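Local coordinates for protein phosphoglycerol transferase GacH (Streptococcus pyogenes MGAS5005, PDB 6DGM) that probably transfers glycerol phosphate groups onto streptococcal rhamnose polysaccharide, using a manganese-binding, sulfatase-like domain, the part of the membrane protein present here, at residues Q39-L44 and S198-V203; E93-T98 and N310-T315; S191-S196 and T257-P262; A251-L256 and F294-G299. All coordinates share one frame; numbering follows the deposited sequence.

Contact 1: residues Q39-L44 and S198-V203; sequences QTVIYL and SQFFSV
Val41 to Leu44 pair residue for residue with Phe200 to Val203, two neighbouring parallel strands in the central mixed sheet of this domain of the alkaline phosphatase clan. Their short axes lie 4.8 Å apart and are inclined by 7°, consistent with the unbroken bonding: Val41 N and Tyr43 N donate to Gln199 O and Phe201 O, while Val41 O and Tyr43 O accept from Phe201 N and Val203 N. Ile42 and Leu44 turn their backbone groups the other way, to strand 263-269.

The side chains form two layers. In one, the Phe200 ring is the bump, fitted between the Val41 and Tyr43 side chains. With CG anti to the backbone N (chi1 177°), the ring leans toward 39-44 and presents its edge to the Tyr43 face in a T-shaped stack, planes 72° apart. Phe200 CE1 stands 3.9 Å above the centre of the Tyr43 ring and also meets Val41 CG1. In the other layer Ile42 CG1 runs alongside Phe201, 3.8 Å from its CD1. Leu44 reaches across so that its CD2 lies 3.6 Å from Val203 CG1, and Val203 CG2 touches Ile42 CG2 as well, which seats the valine between the two. Ile189 of helix 182-192 covers Ile42, Leu44 and Val203.

Where the strands begin, a side chain continues the bonding: Gln199 N donates to Thr40 OG1 at 2.9 Å. One water then joins Thr40 OG1, 2.7 Å away, to Gln199 OE1, which also accepts from Asn194 N.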
loop_
_atom_site.group_PDB
_atom_site.type_symbol
_atom_site.label_atom_id
_atom_site.label_comp_id
_atom_site.label_asym_id
_atom_site.label_seq_id
_atom_site.Cartn_x
_atom_site.Cartn_y
_atom_site.Cartn_z
ATOM N N GLN A 39 5.732 -3.271 17.077
ATOM C CA GLN A 39 4.986 -2.156 16.532
ATOM C C GLN A 39 3.614 -2.658 16.097
ATOM O O GLN A 39 3.501 -3.719 15.468
ATOM C CB GLN A 39 5.641 -1.601 15.251
ATOM C CG GLN A 39 7.122 -1.818 15.104
ATOM C CD GLN A 39 7.933 -0.828 15.895
ATOM O OE1 GLN A 39 7.552 0.335 16.034
ATOM N NE2 GLN A 39 9.066 -1.282 16.421
ATOM N N THR A 40 2.581 -1.877 16.377
ATOM C CA THR A 40 1.300 -2.054 15.703
ATOM C C THR A 40 1.345 -1.280 14.394
ATOM O O THR A 40 1.811 -0.141 14.346
ATOM C CB THR A 40 0.157 -1.595 16.600
ATOM O OG1 THR A 40 -0.073 -2.625 17.578
ATOM C CG2 THR A 40 -1.129 -1.312 15.819
ATOM N N VAL A 41 0.925 -1.931 13.327
ATOM C CA VAL A 41 1.101 -1.428 11.973
ATOM C C VAL A 41 -0.251 -1.429 11.281
ATOM O O VAL A 41 -0.993 -2.420 11.357
ATOM C CB VAL A 41 2.128 -2.273 11.194
ATOM C CG1 VAL A 41 2.092 -1.894 9.745
ATOM C CG2 VAL A 41 3.534 -2.066 11.802
ATOM N N ILE A 42 -0.571 -0.311 10.633
ATOM C CA ILE A 42 -1.823 -0.121 9.908
ATOM C C ILE A 42 -1.480 0.196 8.457
ATOM O O ILE A 42 -0.833 1.212 8.185
ATOM C CB ILE A 42 -2.656 1.016 10.514
ATOM C CG1 ILE A 42 -3.017 0.712 11.974
ATOM C CG2 ILE A 42 -3.913 1.231 9.674
ATOM C CD1 ILE A 42 -3.438 1.943 12.775
ATOM N N TYR A 43 -1.889 -0.669 7.536
ATOM C CA TYR A 43 -1.778 -0.395 6.107
ATOM C C TYR A 43 -3.119 0.173 5.673
ATOM O O TYR A 43 -4.139 -0.511 5.768
ATOM C CB TYR A 43 -1.440 -1.651 5.303
ATOM C CG TYR A 43 0.023 -2.034 5.265
ATOM C CD1 TYR A 43 0.926 -1.537 6.194
ATOM C CD2 TYR A 43 0.498 -2.915 4.305
ATOM C CE1 TYR A 43 2.266 -1.905 6.157
ATOM C CE2 TYR A 43 1.830 -3.283 4.259
ATOM C CZ TYR A 43 2.707 -2.782 5.178
ATOM O OH TYR A 43 4.043 -3.142 5.130
ATOM N N LEU A 44 -3.122 1.428 5.247
ATOM C CA LEU A 44 -4.352 2.189 5.011
ATOM C C LEU A 44 -4.375 2.548 3.532
ATOM O O LEU A 44 -3.733 3.512 3.106
ATOM C CB LEU A 44 -4.350 3.431 5.883
ATOM C CG LEU A 44 -5.683 4.122 6.190
ATOM C CD1 LEU A 44 -6.420 4.454 4.909
ATOM C CD2 LEU A 44 -6.549 3.276 7.082
ATOM N N SER A 198 0.389 -6.255 19.929
ATOM C CA SER A 198 0.897 -5.771 18.649
ATOM C C SER A 198 -0.024 -6.289 17.557
ATOM O O SER A 198 -0.197 -7.509 17.401
ATOM C CB SER A 198 2.328 -6.258 18.413
ATOM O OG SER A 198 3.214 -5.617 19.313
ATOM N N GLN A 199 -0.619 -5.361 16.801
ATOM C CA GLN A 199 -1.639 -5.686 15.825
ATOM C C GLN A 199 -1.221 -5.248 14.428
ATOM O O GLN A 199 -0.470 -4.284 14.249
ATOM C CB GLN A 199 -2.964 -4.999 16.187
ATOM C CG GLN A 199 -3.531 -5.431 17.524
ATOM C CD GLN A 199 -4.645 -4.503 17.966
ATOM O OE1 GLN A 199 -4.412 -3.319 18.202
ATOM N NE2 GLN A 199 -5.856 -5.026 18.044
ATOM N N PHE A 200 -1.718 -5.977 13.435
ATOM C CA PHE A 200 -1.570 -5.598 12.035
ATOM C C PHE A 200 -2.952 -5.402 11.437
ATOM O O PHE A 200 -3.783 -6.321 11.453
ATOM C CB PHE A 200 -0.797 -6.632 11.217
ATOM C CG PHE A 200 -0.723 -6.256 9.764
ATOM C CD1 PHE A 200 0.178 -5.294 9.353
ATOM C CD2 PHE A 200 -1.596 -6.796 8.844
ATOM C CE1 PHE A 200 0.233 -4.904 8.040
ATOM C CE2 PHE A 200 -1.552 -6.396 7.524
ATOM C CZ PHE A 200 -0.628 -5.449 7.132
ATOM N N PHE A 201 -3.190 -4.211 10.900
ATOM C CA PHE A 201 -4.443 -3.878 10.243
ATOM C C PHE A 201 -4.196 -3.699 8.756
ATOM O O PHE A 201 -3.269 -2.991 8.363
ATOM C CB PHE A 201 -4.976 -2.537 10.758
ATOM C CG PHE A 201 -5.519 -2.570 12.168
ATOM C CD1 PHE A 201 -4.668 -2.493 13.263
ATOM C CD2 PHE A 201 -6.880 -2.621 12.388
ATOM C CE1 PHE A 201 -5.176 -2.494 14.555
ATOM C CE2 PHE A 201 -7.396 -2.607 13.658
ATOM C CZ PHE A 201 -6.538 -2.545 14.758
ATOM N N SER A 202 -5.042 -4.323 7.938
ATOM C CA SER A 202 -5.077 -4.066 6.503
ATOM C C SER A 202 -6.425 -3.445 6.191
ATOM O O SER A 202 -7.456 -4.117 6.283
ATOM C CB SER A 202 -4.897 -5.341 5.689
ATOM O OG SER A 202 -4.902 -5.014 4.292
ATOM N N VAL A 203 -6.420 -2.174 5.815
ATOM C CA VAL A 203 -7.640 -1.390 5.667
ATOM C C VAL A 203 -7.757 -0.920 4.227
ATOM O O VAL A 203 -6.781 -0.450 3.631
ATOM C CB VAL A 203 -7.612 -0.192 6.629
ATOM C CG1 VAL A 203 -8.880 0.614 6.511
ATOM C CG2 VAL A 203 -7.412 -0.655 8.075
HETATM O O HOH W 1 -2.111 -2.264 19.301
#

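Contact 2: residues E93-T98 and N310-T315; sequences EFQTLT and NSSDFT
Helix 89-98, whose first residue Thr89 is a manganese ligand, packs through Gln95 and Thr96 against 311-315, the approach to helix 314-321 and its first residues. The backbones come very close, with Gln95 CA 4.4 Å from Ser312 CA. The small serines suit this approach: Ser311 OG lies against the aliphatic root of Gln95, 3.2 Å from its CB, and Ser312 CA directs its hydrogen at Gln95 O in a nearly straight CA-H...O contact (170°). The extended Gln95 chain carries its amide past Ser311 to partners elsewhere, NE2 donating to Asp83 OD2 and OE1 accepting from Phe102 N.

Thr96 divides its two branches. Its OG1 sits between the backbone N and the carbonyl carbon (chi1 73°) and donates back to Glu93 O at 2.8 Å, an oxygen that also takes Leu97 N. The methyl is thereby directed outward, and CG2 meets the edge of the Phe314 ring, 3.6 Å from CD2.

Farther along, water replaces direct contact. One molecule donates to Thr96 O at 2.8 Å and accepts from Thr315 N, with a weak further bond to Ser312 O. A second donates to Leu97 O at 2.7 Å and also bonds Thr315 OG1, which is also hydrogen-bonded to Tyr43 OH.

Water thus links Thr96 O, in the last turn of one helix, to Thr315 N, near the start of the next, an arrangement the helix dipoles may favour. The packing may also help to place Glu93, which is salt-bridged to the pocket residue Arg148.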
loop_
_atom_site.group_PDB
_atom_site.type_symbol
_atom_site.label_atom_id
_atom_site.label_comp_id
_atom_site.label_asym_id
_atom_site.label_seq_id
_atom_site.Cartn_x
_atom_site.Cartn_y
_atom_site.Cartn_z
ATOM N N GLU A 93 -3.002 -3.575 -3.252
ATOM C CA GLU A 93 -3.118 -4.201 -1.943
ATOM C C GLU A 93 -2.228 -5.434 -1.830
ATOM O O GLU A 93 -1.453 -5.569 -0.872
ATOM C CB GLU A 93 -4.583 -4.577 -1.752
ATOM C CG GLU A 93 -4.987 -5.019 -0.351
ATOM C CD GLU A 93 -6.412 -5.530 -0.368
ATOM O OE1 GLU A 93 -7.208 -4.998 -1.168
ATOM O OE2 GLU A 93 -6.723 -6.489 0.372
ATOM N N PHE A 94 -2.322 -6.346 -2.803
ATOM C CA PHE A 94 -1.482 -7.542 -2.824
ATOM C C PHE A 94 -0.005 -7.182 -2.734
ATOM O O PHE A 94 0.768 -7.818 -2.004
ATOM C CB PHE A 94 -1.740 -8.310 -4.131
ATOM C CG PHE A 94 -0.785 -9.451 -4.388
ATOM C CD1 PHE A 94 0.457 -9.227 -4.984
ATOM C CD2 PHE A 94 -1.138 -10.750 -4.074
ATOM C CE1 PHE A 94 1.340 -10.280 -5.253
ATOM C CE2 PHE A 94 -0.265 -11.818 -4.346
ATOM C CZ PHE A 94 0.982 -11.578 -4.915
ATOM N N GLN A 95 0.408 -6.167 -3.481
ATOM C CA GLN A 95 1.814 -5.784 -3.503
ATOM C C GLN A 95 2.262 -5.225 -2.157
ATOM O O GLN A 95 3.394 -5.493 -1.711
ATOM C CB GLN A 95 2.043 -4.773 -4.622
ATOM C CG GLN A 95 1.847 -5.360 -6.008
ATOM C CD GLN A 95 2.013 -4.345 -7.072
ATOM O OE1 GLN A 95 3.127 -4.077 -7.503
ATOM N NE2 GLN A 95 0.909 -3.735 -7.496
ATOM N N THR A 96 1.394 -4.474 -1.467
ATOM C CA THR A 96 1.804 -4.000 -0.144
ATOM C C THR A 96 2.030 -5.170 0.808
ATOM O O THR A 96 2.977 -5.162 1.609
ATOM C CB THR A 96 0.791 -3.019 0.462
ATOM O OG1 THR A 96 -0.400 -3.701 0.890
ATOM C CG2 THR A 96 0.445 -1.900 -0.512
ATOM N N LEU A 97 1.180 -6.182 0.747
ATOM C CA LEU A 97 1.272 -7.256 1.725
ATOM C C LEU A 97 2.434 -8.199 1.435
ATOM O O LEU A 97 3.153 -8.589 2.366
ATOM C CB LEU A 97 -0.026 -8.046 1.757
ATOM C CG LEU A 97 -1.276 -7.310 2.239
ATOM C CD1 LEU A 97 -2.453 -8.240 2.140
ATOM C CD2 LEU A 97 -1.096 -6.795 3.667
ATOM N N THR A 98 2.622 -8.587 0.175
ATOM C CA THR A 98 3.646 -9.559 -0.181
ATOM C C THR A 98 4.987 -8.927 -0.528
ATOM O O THR A 98 6.029 -9.588 -0.397
ATOM C CB THR A 98 3.214 -10.382 -1.407
ATOM O OG1 THR A 98 3.104 -9.533 -2.556
ATOM C CG2 THR A 98 1.884 -11.096 -1.159
ATOM N N ASN A 310 7.260 2.202 -5.287
ATOM C CA ASN A 310 6.166 1.358 -5.740
ATOM C C ASN A 310 5.402 0.834 -4.536
ATOM O O ASN A 310 5.917 0.801 -3.420
ATOM C CB ASN A 310 6.765 0.161 -6.481
ATOM C CG ASN A 310 5.855 -0.373 -7.556
ATOM O OD1 ASN A 310 5.264 0.389 -8.330
ATOM N ND2 ASN A 310 5.733 -1.699 -7.617
ATOM N N SER A 311 4.164 0.388 -4.780
ATOM C CA SER A 311 3.371 -0.190 -3.694
ATOM C C SER A 311 4.078 -1.387 -3.056
ATOM O O SER A 311 3.953 -1.621 -1.847
ATOM C CB SER A 311 1.986 -0.607 -4.200
ATOM O OG SER A 311 2.027 -1.593 -5.236
ATOM N N SER A 312 4.822 -2.154 -3.854
ATOM C CA SER A 312 5.521 -3.329 -3.360
ATOM C C SER A 312 6.669 -2.982 -2.424
ATOM O O SER A 312 7.168 -3.873 -1.732
ATOM C CB SER A 312 6.044 -4.143 -4.549
ATOM O OG SER A 312 6.842 -3.327 -5.380
ATOM N N ASP A 313 7.099 -1.719 -2.391
ATOM C CA ASP A 313 8.211 -1.276 -1.575
ATOM C C ASP A 313 7.811 -0.891 -0.155
ATOM O O ASP A 313 8.690 -0.591 0.651
ATOM C CB ASP A 313 8.859 -0.027 -2.200
ATOM C CG ASP A 313 9.592 -0.302 -3.496
ATOM O OD1 ASP A 313 10.237 -1.368 -3.624
ATOM O OD2 ASP A 313 9.516 0.576 -4.391
ATOM N N PHE A 314 6.506 -0.850 0.161
ATOM C CA PHE A 314 6.096 -0.252 1.424
ATOM C C PHE A 314 6.662 -1.003 2.623
ATOM O O PHE A 314 7.074 -0.376 3.601
ATOM C CB PHE A 314 4.580 -0.169 1.537
ATOM C CG PHE A 314 3.958 0.949 0.723
ATOM C CD1 PHE A 314 4.634 2.127 0.449
ATOM C CD2 PHE A 314 2.683 0.809 0.240
ATOM C CE1 PHE A 314 4.025 3.134 -0.307
ATOM C CE2 PHE A 314 2.077 1.804 -0.510
ATOM C CZ PHE A 314 2.735 2.962 -0.771
ATOM N N THR A 315 6.683 -2.339 2.582
ATOM C CA THR A 315 7.145 -3.083 3.753
ATOM C C THR A 315 8.622 -2.818 4.033
ATOM O O THR A 315 9.009 -2.578 5.175
ATOM C CB THR A 315 6.871 -4.578 3.615
ATOM O OG1 THR A 315 5.477 -4.774 3.414
ATOM C CG2 THR A 315 7.278 -5.335 4.906
HETATM O O HOH W 2 5.308 -4.019 0.584
HETATM O O HOH W 3 5.648 -7.557 2.712
#

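Contact 3: residues S191-S196 and T257-P262; sequences SLINPS and TQINKP
Ile193 and Ile259 meet where two helix-to-strand connections run side by side, one following helix 182-192 and the other joining helix 229-257 to strand 263-269. The tight part is wholly apolar. Ile193 CG2 lies 3.9 Å from Ile259 CD1, and the Ile193 CD1 methyl touches the same atom. Next to them the Pro195 ring, set at about a right angle to the Ile259 side chain, places CG 4.0 Å from Ile259 CG2. No direct hydrogen bond links the two segments.

Toward solvent the contact changes character. Asn194 OD1 accepts from Ser196 N in an Asx turn, and Asn260, in the other segment, centres an inverse gamma turn. Water bridges the two segments: one molecule donates to both Pro195 O (2.8 Å) and Asn260 O (2.6 Å). Lys261 leaves the backbone with CG anti to N and bends at chi2 (73°), bringing its CD within 3.6 Å of Pro195 O. A second water, held by Lys261 NZ at 2.8 Å, donates to that same oxygen.

Pro195 O therefore receives two water hydrogens, while Lys261 NZ has Ser198 OG as a further partner. Apolar side chains thus meet on the inner side of the two connections, while water links their backbone carbonyls on the outer side.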
loop_
_atom_site.group_PDB
_atom_site.type_symbol
_atom_site.label_atom_id
_atom_site.label_comp_id
_atom_site.label_asym_id
_atom_site.label_seq_id
_atom_site.Cartn_x
_atom_site.Cartn_y
_atom_site.Cartn_z
ATOM N N SER A 191 -11.449 1.844 17.635
ATOM C CA SER A 191 -12.147 1.024 18.613
ATOM C C SER A 191 -11.560 -0.380 18.743
ATOM O O SER A 191 -11.841 -1.068 19.731
ATOM C CB SER A 191 -13.629 0.926 18.248
ATOM O OG SER A 191 -13.800 0.119 17.101
ATOM N N LEU A 192 -10.775 -0.829 17.767
ATOM C CA LEU A 192 -10.187 -2.159 17.821
ATOM C C LEU A 192 -8.736 -2.151 18.273
ATOM O O LEU A 192 -8.194 -3.224 18.583
ATOM C CB LEU A 192 -10.275 -2.823 16.450
ATOM C CG LEU A 192 -11.682 -3.145 15.951
ATOM C CD1 LEU A 192 -11.643 -3.619 14.490
ATOM C CD2 LEU A 192 -12.316 -4.182 16.826
ATOM N N ILE A 193 -8.095 -0.981 18.331
ATOM C CA ILE A 193 -6.707 -0.923 18.785
ATOM C C ILE A 193 -6.641 -1.315 20.250
ATOM O O ILE A 193 -7.366 -0.775 21.100
ATOM C CB ILE A 193 -6.087 0.458 18.533
ATOM C CG1 ILE A 193 -5.899 0.659 17.025
ATOM C CG2 ILE A 193 -4.731 0.574 19.252
ATOM C CD1 ILE A 193 -5.491 2.061 16.624
ATOM N N ASN A 194 -5.751 -2.254 20.551
ATOM C CA ASN A 194 -5.584 -2.817 21.885
ATOM C C ASN A 194 -4.129 -2.583 22.241
ATOM O O ASN A 194 -3.244 -3.295 21.721
ATOM C CB ASN A 194 -5.905 -4.306 21.887
ATOM C CG ASN A 194 -5.730 -4.942 23.265
ATOM O OD1 ASN A 194 -5.177 -4.330 24.184
ATOM N ND2 ASN A 194 -6.194 -6.172 23.409
ATOM N N PRO A 195 -3.829 -1.597 23.089
ATOM C CA PRO A 195 -2.430 -1.289 23.423
ATOM C C PRO A 195 -1.666 -2.424 24.076
ATOM O O PRO A 195 -0.433 -2.342 24.164
ATOM C CB PRO A 195 -2.536 -0.086 24.380
ATOM C CG PRO A 195 -3.933 0.423 24.261
ATOM C CD PRO A 195 -4.791 -0.703 23.775
ATOM N N SER A 196 -2.349 -3.458 24.579
ATOM C CA SER A 196 -1.686 -4.607 25.183
ATOM C C SER A 196 -1.218 -5.623 24.151
ATOM O O SER A 196 -0.613 -6.637 24.531
ATOM C CB SER A 196 -2.640 -5.310 26.139
ATOM O OG SER A 196 -2.988 -4.447 27.203
ATOM N N THR A 257 -1.785 9.413 18.415
ATOM C CA THR A 257 -0.693 9.915 19.248
ATOM C C THR A 257 -0.982 9.754 20.739
ATOM O O THR A 257 -0.053 9.783 21.550
ATOM C CB THR A 257 -0.364 11.392 18.994
ATOM O OG1 THR A 257 -1.446 12.228 19.427
ATOM C CG2 THR A 257 -0.073 11.648 17.546
ATOM N N GLN A 258 -2.252 9.597 21.105
ATOM C CA GLN A 258 -2.654 9.473 22.496
ATOM C C GLN A 258 -2.741 8.030 22.968
ATOM O O GLN A 258 -3.090 7.799 24.129
ATOM C CB GLN A 258 -4.012 10.154 22.715
ATOM C CG GLN A 258 -4.050 11.620 22.311
ATOM C CD GLN A 258 -3.013 12.453 23.025
ATOM O OE1 GLN A 258 -2.884 12.399 24.256
ATOM N NE2 GLN A 258 -2.253 13.228 22.261
ATOM N N ILE A 259 -2.405 7.058 22.118
ATOM C CA ILE A 259 -2.417 5.650 22.496
ATOM C C ILE A 259 -1.014 5.231 22.905
ATOM O O ILE A 259 -0.047 5.459 22.166
ATOM C CB ILE A 259 -2.931 4.775 21.338
ATOM C CG1 ILE A 259 -4.333 5.235 20.919
ATOM C CG2 ILE A 259 -2.892 3.300 21.743
ATOM C CD1 ILE A 259 -4.939 4.447 19.741
ATOM N N ASN A 260 -0.909 4.583 24.065
ATOM C CA ASN A 260 0.382 4.186 24.627
ATOM C C ASN A 260 0.822 2.841 24.044
ATOM O O ASN A 260 0.872 1.811 24.725
ATOM C CB ASN A 260 0.301 4.133 26.145
ATOM C CG ASN A 260 1.630 3.856 26.762
ATOM O OD1 ASN A 260 2.662 4.093 26.138
ATOM N ND2 ASN A 260 1.629 3.353 27.993
ATOM N N LYS A 261 1.186 2.884 22.759
ATOM C CA LYS A 261 1.665 1.738 21.987
ATOM C C LYS A 261 2.352 2.315 20.761
ATOM O O LYS A 261 1.803 3.245 20.153
ATOM C CB LYS A 261 0.479 0.873 21.528
ATOM C CG LYS A 261 0.857 -0.288 20.604
ATOM C CD LYS A 261 1.566 -1.425 21.351
ATOM C CE LYS A 261 2.116 -2.458 20.371
ATOM N NZ LYS A 261 2.828 -3.566 21.081
ATOM N N PRO A 262 3.527 1.817 20.359
ATOM C CA PRO A 262 4.102 2.282 19.085
ATOM C C PRO A 262 3.225 1.834 17.922
ATOM O O PRO A 262 2.955 0.639 17.758
ATOM C CB PRO A 262 5.496 1.641 19.042
ATOM C CG PRO A 262 5.576 0.717 20.198
ATOM C CD PRO A 262 4.453 0.969 21.127
HETATM O O HOH W 4 1.679 -4.310 23.467
HETATM O O HOH W 5 1.627 -0.675 24.930
#

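Contact 4: residues A251-L256 and F294-G299; sequences AFLEKL and FIWSNG
The axes of helix 251-256 and strand 294-297 come within 10.3 Å, their directions 32° apart, with Leu253 and Leu256 laid against Trp296 in a helix-on-sheet layer of the domain's alpha/beta/alpha sandwich. Trp296 is the broad surface here. Its CG is anti to the backbone N (chi1 176°), which carries the indole out toward the helix, where Leu253 spreads both methyls over it. CD1 makes a CH-pi contact with the five-membered ring, 3.9 Å from its centroid and 11° off the ring normal; CD2 sits over the six-membered part, 3.8 Å from CE3. Leu256 CD1 approaches obliquely, 3.9 Å from CZ3. Toward the rim of the opposite face lies the backbone N of Asn298. Two residues earlier in the strand, Phe294 CZ lies 4.1 Å from Leu253 CD1, and Ile71 of helix 66-74 touches Leu253, Phe294 and Trp296 alike.

The polar link comes just beyond the strand, at Asn298. Its OD1 accepts from Ile263 N, and ND2 donates to Lys261 O as well as to the helix. The bond from Asn298 ND2 to Leu256 O measures 3.0 Å, nearly straight at the hydrogen, with the nitrogen standing above the carbonyl plane.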
loop_
_atom_site.group_PDB
_atom_site.type_symbol
_atom_site.label_atom_id
_atom_site.label_comp_id
_atom_site.label_asym_id
_atom_site.label_seq_id
_atom_site.Cartn_x
_atom_site.Cartn_y
_atom_site.Cartn_z
ATOM N N ALA A 251 -7.480 13.996 12.189
ATOM C CA ALA A 251 -8.097 13.653 13.464
ATOM C C ALA A 251 -7.749 12.235 13.892
ATOM O O ALA A 251 -7.529 11.973 15.083
ATOM C CB ALA A 251 -9.616 13.825 13.387
ATOM N N PHE A 252 -7.707 11.310 12.937
ATOM C CA PHE A 252 -7.305 9.937 13.216
ATOM C C PHE A 252 -5.887 9.879 13.765
ATOM O O PHE A 252 -5.632 9.234 14.789
ATOM C CB PHE A 252 -7.424 9.155 11.910
ATOM C CG PHE A 252 -6.946 7.727 11.964
ATOM C CD1 PHE A 252 -7.475 6.832 12.869
ATOM C CD2 PHE A 252 -5.984 7.287 11.065
ATOM C CE1 PHE A 252 -7.043 5.500 12.887
ATOM C CE2 PHE A 252 -5.547 5.963 11.078
ATOM C CZ PHE A 252 -6.089 5.070 11.982
ATOM N N LEU A 253 -4.938 10.514 13.085
ATOM C CA LEU A 253 -3.561 10.456 13.564
ATOM C C LEU A 253 -3.437 11.096 14.945
ATOM O O LEU A 253 -2.708 10.586 15.806
ATOM C CB LEU A 253 -2.616 11.120 12.562
ATOM C CG LEU A 253 -2.531 10.513 11.156
ATOM C CD1 LEU A 253 -1.343 11.147 10.423
ATOM C CD2 LEU A 253 -2.432 9.006 11.139
ATOM N N GLU A 254 -4.123 12.232 15.169
ATOM C CA GLU A 254 -4.101 12.867 16.484
ATOM C C GLU A 254 -4.538 11.885 17.565
ATOM O O GLU A 254 -3.928 11.814 18.629
ATOM C CB GLU A 254 -4.987 14.119 16.468
ATOM C CG GLU A 254 -4.391 15.284 15.694
ATOM C CD GLU A 254 -5.363 16.442 15.500
ATOM O OE1 GLU A 254 -6.564 16.285 15.817
ATOM O OE2 GLU A 254 -4.924 17.510 15.021
ATOM N N LYS A 255 -5.565 11.076 17.289
ATOM C CA LYS A 255 -5.987 10.075 18.267
ATOM C C LYS A 255 -4.922 9.005 18.458
ATOM O O LYS A 255 -4.702 8.531 19.579
ATOM C CB LYS A 255 -7.301 9.430 17.823
ATOM C CG LYS A 255 -8.511 10.371 17.930
ATOM C CD LYS A 255 -8.887 10.603 19.368
ATOM C CE LYS A 255 -10.137 11.457 19.471
ATOM N NZ LYS A 255 -11.250 10.896 18.651
ATOM N N LEU A 256 -4.248 8.604 17.381
ATOM C CA LEU A 256 -3.194 7.605 17.532
ATOM C C LEU A 256 -2.071 8.107 18.428
ATOM O O LEU A 256 -1.446 7.308 19.133
ATOM C CB LEU A 256 -2.620 7.207 16.178
ATOM C CG LEU A 256 -3.610 6.505 15.227
ATOM C CD1 LEU A 256 -2.955 6.254 13.900
ATOM C CD2 LEU A 256 -4.131 5.199 15.812
ATOM N N PHE A 294 2.392 8.252 2.666
ATOM C CA PHE A 294 3.229 8.590 3.808
ATOM C C PHE A 294 3.333 7.390 4.739
ATOM O O PHE A 294 2.486 6.491 4.736
ATOM C CB PHE A 294 2.775 9.865 4.547
ATOM C CG PHE A 294 1.431 9.775 5.234
ATOM C CD1 PHE A 294 1.289 9.095 6.423
ATOM C CD2 PHE A 294 0.324 10.439 4.715
ATOM C CE1 PHE A 294 0.074 9.029 7.071
ATOM C CE2 PHE A 294 -0.898 10.394 5.369
ATOM C CZ PHE A 294 -1.022 9.694 6.553
ATOM N N ILE A 295 4.400 7.389 5.533
ATOM C CA ILE A 295 4.655 6.373 6.542
ATOM C C ILE A 295 4.881 7.156 7.829
ATOM O O ILE A 295 5.876 7.877 7.947
ATOM C CB ILE A 295 5.863 5.494 6.191
ATOM C CG1 ILE A 295 5.625 4.777 4.852
ATOM C CG2 ILE A 295 6.085 4.479 7.298
ATOM C CD1 ILE A 295 6.778 3.879 4.380
ATOM N N TRP A 296 3.917 7.080 8.756
ATOM C CA TRP A 296 3.864 7.952 9.926
ATOM C C TRP A 296 3.718 7.101 11.178
ATOM O O TRP A 296 2.830 6.244 11.239
ATOM C CB TRP A 296 2.648 8.880 9.813
ATOM C CG TRP A 296 2.392 9.793 10.991
ATOM C CD1 TRP A 296 2.813 11.076 11.127
ATOM C CD2 TRP A 296 1.640 9.490 12.174
ATOM N NE1 TRP A 296 2.378 11.596 12.316
ATOM C CE2 TRP A 296 1.657 10.642 12.982
ATOM C CE3 TRP A 296 0.969 8.355 12.632
ATOM C CZ2 TRP A 296 1.013 10.701 14.225
ATOM C CZ3 TRP A 296 0.326 8.410 13.855
ATOM C CH2 TRP A 296 0.346 9.578 14.638
ATOM N N SER A 297 4.575 7.355 12.174
ATOM C CA SER A 297 4.499 6.741 13.495
ATOM C C SER A 297 3.958 7.742 14.510
ATOM O O SER A 297 4.072 8.961 14.342
ATOM C CB SER A 297 5.878 6.259 13.963
ATOM O OG SER A 297 6.497 5.410 13.020
ATOM N N ASN A 298 3.386 7.214 15.585
ATOM C CA ASN A 298 2.737 8.052 16.587
ATOM C C ASN A 298 3.693 8.604 17.629
ATOM O O ASN A 298 3.239 9.255 18.574
ATOM C CB ASN A 298 1.574 7.308 17.245
ATOM C CG ASN A 298 2.020 6.172 18.124
ATOM O OD1 ASN A 298 3.158 5.682 18.029
ATOM N ND2 ASN A 298 1.122 5.735 18.992
ATOM N N GLY A 299 4.993 8.380 17.469
ATOM C CA GLY A 299 5.984 9.019 18.316
ATOM C C GLY A 299 6.830 9.966 17.491
ATOM O O GLY A 299 6.290 10.806 16.765
#

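In the fold
Contacts 1, 3 and 4 adjoin one another at one end of the sheet, where strands 40-46, 200-204 and 263-269 begin and 290-297 ends, while contact 2 lies nearer the centre of the chain. Contact 1 reaches contact 2 by a probable hydrogen bond between Tyr43 OH and Thr315 OG1 (2.8 Å), and contact 3 by one between Ser198 OG and Lys261 NZ (2.7 Å). Lys261 O, 2.8 Å from Asn298 ND2, ties contact 3 to contact 4; contacts 1 and 4 merely pack, Ile42 CD1 to Phe252 CZ. Contacts 1 and 2 lie nearer the ligand without reaching it: the side chains of Ser202 and Gln95 are about 11 and 12 Å from sn-glycerol-1-phosphate. Contacts 3 and 4 are remote.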